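Local structure of glutaredoxin (Methanosarcina acetivorans, 5CAX) at residues S73-T78 against A86-K91. The protein is a glutaredoxin-like enzyme that acts as a coenzyme M-dependent protein disulfide reductase and probably transfers electrons through thiol-disulfide exchange. Sequence-based numbering, arbitrary orientation.
With CD (cadmium ion), chain G.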
ATOM      1  N   SER A  73       3.434  -8.067 -11.983  1.00 81.71           N
ATOM      2  CA  SER A  73       2.844  -9.292 -11.453  1.00 79.83           C
ATOM      3  C   SER A  73       1.454  -9.019 -10.945  1.00 77.79           C
ATOM      4  O   SER A  73       0.624  -9.918 -10.855  1.00 79.27           O
ATOM      5  CB  SER A  73       3.685  -9.835 -10.313  1.00 76.95           C
ATOM      6  OG  SER A  73       4.998 -10.047 -10.771  1.00 81.22           O
ATOM      7  N   VAL A  74       1.228  -7.756 -10.616  1.00 75.88           N
ATOM      8  CA  VAL A  74      -0.010  -7.296  -9.994  1.00 74.20           C
ATOM      9  C   VAL A  74      -0.312  -8.200  -8.806  1.00 73.47           C
ATOM     10  O   VAL A  74      -1.369  -8.828  -8.733  1.00 75.43           O
ATOM     11  CB  VAL A  74      -1.206  -7.252 -10.981  1.00 78.05           C
ATOM     12  CG1 VAL A  74      -2.307  -6.354 -10.421  1.00 74.59           C
ATOM     13  CG2 VAL A  74      -0.761  -6.718 -12.340  1.00 81.57           C
ATOM     14  N   SER A  75       0.665  -8.365  -7.929  1.00 68.03           N
ATOM     15  CA  SER A  75       0.413  -9.157  -6.735  1.00 65.86           C
ATOM     16  C   SER A  75       0.212  -8.189  -5.581  1.00 60.36           C
ATOM     17  O   SER A  75       0.604  -7.024  -5.660  1.00 58.86           O
ATOM     18  CB  SER A  75       1.563 -10.131  -6.440  1.00 67.33           C
ATOM     19  OG  SER A  75       2.723  -9.425  -6.052  1.00 67.34           O
ATOM     20  N   PHE A  76      -0.394  -8.660  -4.503  1.00 53.61           N
ATOM     21  CA  PHE A  76      -0.635  -7.781  -3.361  1.00 49.74           C
ATOM     22  C   PHE A  76      -0.016  -8.469  -2.155  1.00 50.34           C
ATOM     23  O   PHE A  76      -0.109  -9.696  -2.054  1.00 53.52           O
ATOM     24  CB  PHE A  76      -2.132  -7.515  -3.176  1.00 48.69           C
ATOM     25  CG  PHE A  76      -2.795  -6.937  -4.399  1.00 51.40           C
ATOM     26  CD1 PHE A  76      -2.789  -5.567  -4.633  1.00 50.53           C
ATOM     27  CD2 PHE A  76      -3.410  -7.767  -5.332  1.00 52.65           C
ATOM     28  CE1 PHE A  76      -3.383  -5.025  -5.765  1.00 50.43           C
ATOM     29  CE2 PHE A  76      -4.006  -7.235  -6.470  1.00 53.92           C
ATOM     30  CZ  PHE A  76      -3.993  -5.861  -6.684  1.00 53.11           C
ATOM     31  N   PRO A  77       0.587  -7.692  -1.230  1.00 50.86           N
ATOM     32  CA  PRO A  77       0.601  -6.217  -1.256  1.00 50.26           C
ATOM     33  C   PRO A  77       1.629  -5.513  -2.174  1.00 51.05           C
ATOM     34  O   PRO A  77       2.772  -5.938  -2.390  1.00 52.00           O
ATOM     35  CB  PRO A  77       0.892  -5.867   0.204  1.00 48.88           C
ATOM     36  CG  PRO A  77       1.751  -7.033   0.699  1.00 47.70           C
ATOM     37  CD  PRO A  77       1.238  -8.237  -0.019  1.00 48.97           C
ATOM     38  N   THR A  78       1.191  -4.383  -2.702  1.00 57.17           N
ATOM     39  CA  THR A  78       2.095  -3.480  -3.394  1.00 59.41           C
ATOM     40  C   THR A  78       2.052  -2.104  -2.714  1.00 56.23           C
ATOM     41  O   THR A  78       1.020  -1.439  -2.717  1.00 53.48           O
ATOM     42  CB  THR A  78       1.747  -3.406  -4.903  1.00 62.47           C
ATOM     43  OG1 THR A  78       1.800  -4.736  -5.453  1.00 62.84           O
ATOM     44  CG2 THR A  78       2.737  -2.516  -5.662  1.00 63.85           C
ATOM     45  N   ALA A  86       8.253   0.926  -5.490  1.00 56.49           N
ATOM     46  CA  ALA A  86       7.279  -0.022  -5.008  1.00 54.30           C
ATOM     47  C   ALA A  86       7.975  -1.146  -4.232  1.00 54.12           C
ATOM     48  O   ALA A  86       9.065  -1.580  -4.564  1.00 53.47           O
ATOM     49  CB  ALA A  86       6.450  -0.574  -6.155  1.00 49.75           C
ATOM     50  N   ILE A  87       7.335  -1.545  -3.147  1.00 59.61           N
ATOM     51  CA  ILE A  87       7.729  -2.671  -2.342  1.00 62.69           C
ATOM     52  C   ILE A  87       6.643  -3.710  -2.546  1.00 62.34           C
ATOM     53  O   ILE A  87       5.470  -3.458  -2.225  1.00 59.45           O
ATOM     54  CB  ILE A  87       7.863  -2.297  -0.847  1.00 62.34           C
ATOM     55  CG1 ILE A  87       8.941  -1.217  -0.662  1.00 63.71           C
ATOM     56  CG2 ILE A  87       8.164  -3.536   0.002  1.00 62.50           C
ATOM     57  CD1 ILE A  87       8.998  -0.591   0.734  1.00 61.91           C
ATOM     58  N   VAL A  88       7.023  -4.846  -3.127  1.00 55.20           N
ATOM     59  CA  VAL A  88       6.098  -5.939  -3.388  1.00 52.37           C
ATOM     60  C   VAL A  88       6.237  -6.978  -2.253  1.00 53.67           C
ATOM     61  O   VAL A  88       7.332  -7.459  -1.970  1.00 56.57           O
ATOM     62  CB  VAL A  88       6.366  -6.581  -4.781  1.00 55.99           C
ATOM     63  CG1 VAL A  88       5.306  -7.608  -5.117  1.00 57.16           C
ATOM     64  CG2 VAL A  88       6.386  -5.517  -5.865  1.00 56.92           C
ATOM     65  N   GLY A  89       5.126  -7.298  -1.593  1.00 55.61           N
ATOM     66  CA  GLY A  89       5.136  -8.235  -0.481  1.00 56.96           C
ATOM     67  C   GLY A  89       5.171  -7.606   0.914  1.00 58.63           C
ATOM     68  O   GLY A  89       5.390  -6.406   1.086  1.00 53.24           O
ATOM     69  N   PHE A  90       4.930  -8.438   1.923  1.00 64.08           N
ATOM     70  CA  PHE A  90       5.060  -8.021   3.313  1.00 64.05           C
ATOM     71  C   PHE A  90       6.544  -8.096   3.717  1.00 68.15           C
ATOM     72  O   PHE A  90       6.978  -9.007   4.425  1.00 63.88           O
ATOM     73  CB  PHE A  90       4.176  -8.896   4.214  1.00 63.48           C
ATOM     74  CG  PHE A  90       4.296  -8.580   5.680  1.00 62.33           C
ATOM     75  CD1 PHE A  90       4.185  -7.268   6.128  1.00 60.61           C
ATOM     76  CD2 PHE A  90       4.506  -9.590   6.606  1.00 62.71           C
ATOM     77  CE1 PHE A  90       4.294  -6.972   7.468  1.00 60.82           C
ATOM     78  CE2 PHE A  90       4.613  -9.300   7.958  1.00 63.67           C
ATOM     79  CZ  PHE A  90       4.505  -7.989   8.390  1.00 62.46           C
ATOM     80  N   LYS A  91       7.312  -7.119   3.252  1.00 64.29           N
ATOM     81  CA  LYS A  91       8.753  -7.084   3.468  1.00 65.57           C
ATOM     82  C   LYS A  91       9.134  -6.020   4.491  1.00 65.43           C
ATOM     83  O   LYS A  91       9.430  -4.874   4.125  1.00 65.59           O
ATOM     84  CB  LYS A  91       9.452  -6.838   2.134  1.00 64.69           C
ATOM     85  CG  LYS A  91       9.243  -7.993   1.183  1.00 65.03           C
ATOM     86  CD  LYS A  91      10.094  -7.906  -0.047  1.00 71.04           C
ATOM     87  CE  LYS A  91       9.986  -9.189  -0.860  1.00 73.59           C
ATOM     88  NZ  LYS A  91       8.655  -9.470  -1.454  1.00 71.30           N
TER
HETATM   89 CD    CD G 203      -1.813 -10.513  -0.252  1.00 69.74          CD
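Pro77 meets Gly89 twice, through its carbonyl and through its ring. The carbonyl oxygen takes the Gly89 N-H, with 2.8 Å from Gly89 N to Pro77 O; the bond is almost straight (173° at the hydrogen) and lies in the carbonyl plane. The same oxygen receives a longer CA-H contact from Val88. From CB, which meets nothing across the contact, the ring runs to Pro77 CG, which comes over the flat face of the Gly89-Phe90 peptide, 3.5 Å from Gly89 C. Closing the ring, Pro77 CD passes Gly89 CA at 3.9 Å. Pro77 CD also comes within 3.8 Å of the cadmium ion, as a neighbour and not a ligand. The same ring packs on Thr36 of helix 31-43. An alanine here, lacking the closed ring, would probably uncover that peptide face and make the cis bond after Phe76 costly, disturbing the loop that presents the Phe76 carbonyl. One residue on, Thr78 pairs with Val88 as an antiparallel non-hydrogen-bonded pair, where strand 78-81 begins beside strand 85-88. Thr78 CA reaches Ile87 O at 3.6 Å in a CA-H...O contact, while Thr78 OG1 turns back to Ser75 O at 2.6 Å and ties down the loop before the strand. Val88 sets CG1 anti to its backbone N (chi1 -173°), which brings this methyl within 3.3 Å of Ser75 OG. The one side-chain amide of Asn71 bonds to both Ser75 OG and Thr78 OG1. The Phe76 side chain packs on helix 57-70 and on Cys33, while Phe76 O binds cadmium at 2.6 Å, together with Cys30 SG. A cis-proline loop facing a Cys-X-X-Cys pair, here Cys30 and Cys33, is the hallmark of the thioredoxin fold and its redox site.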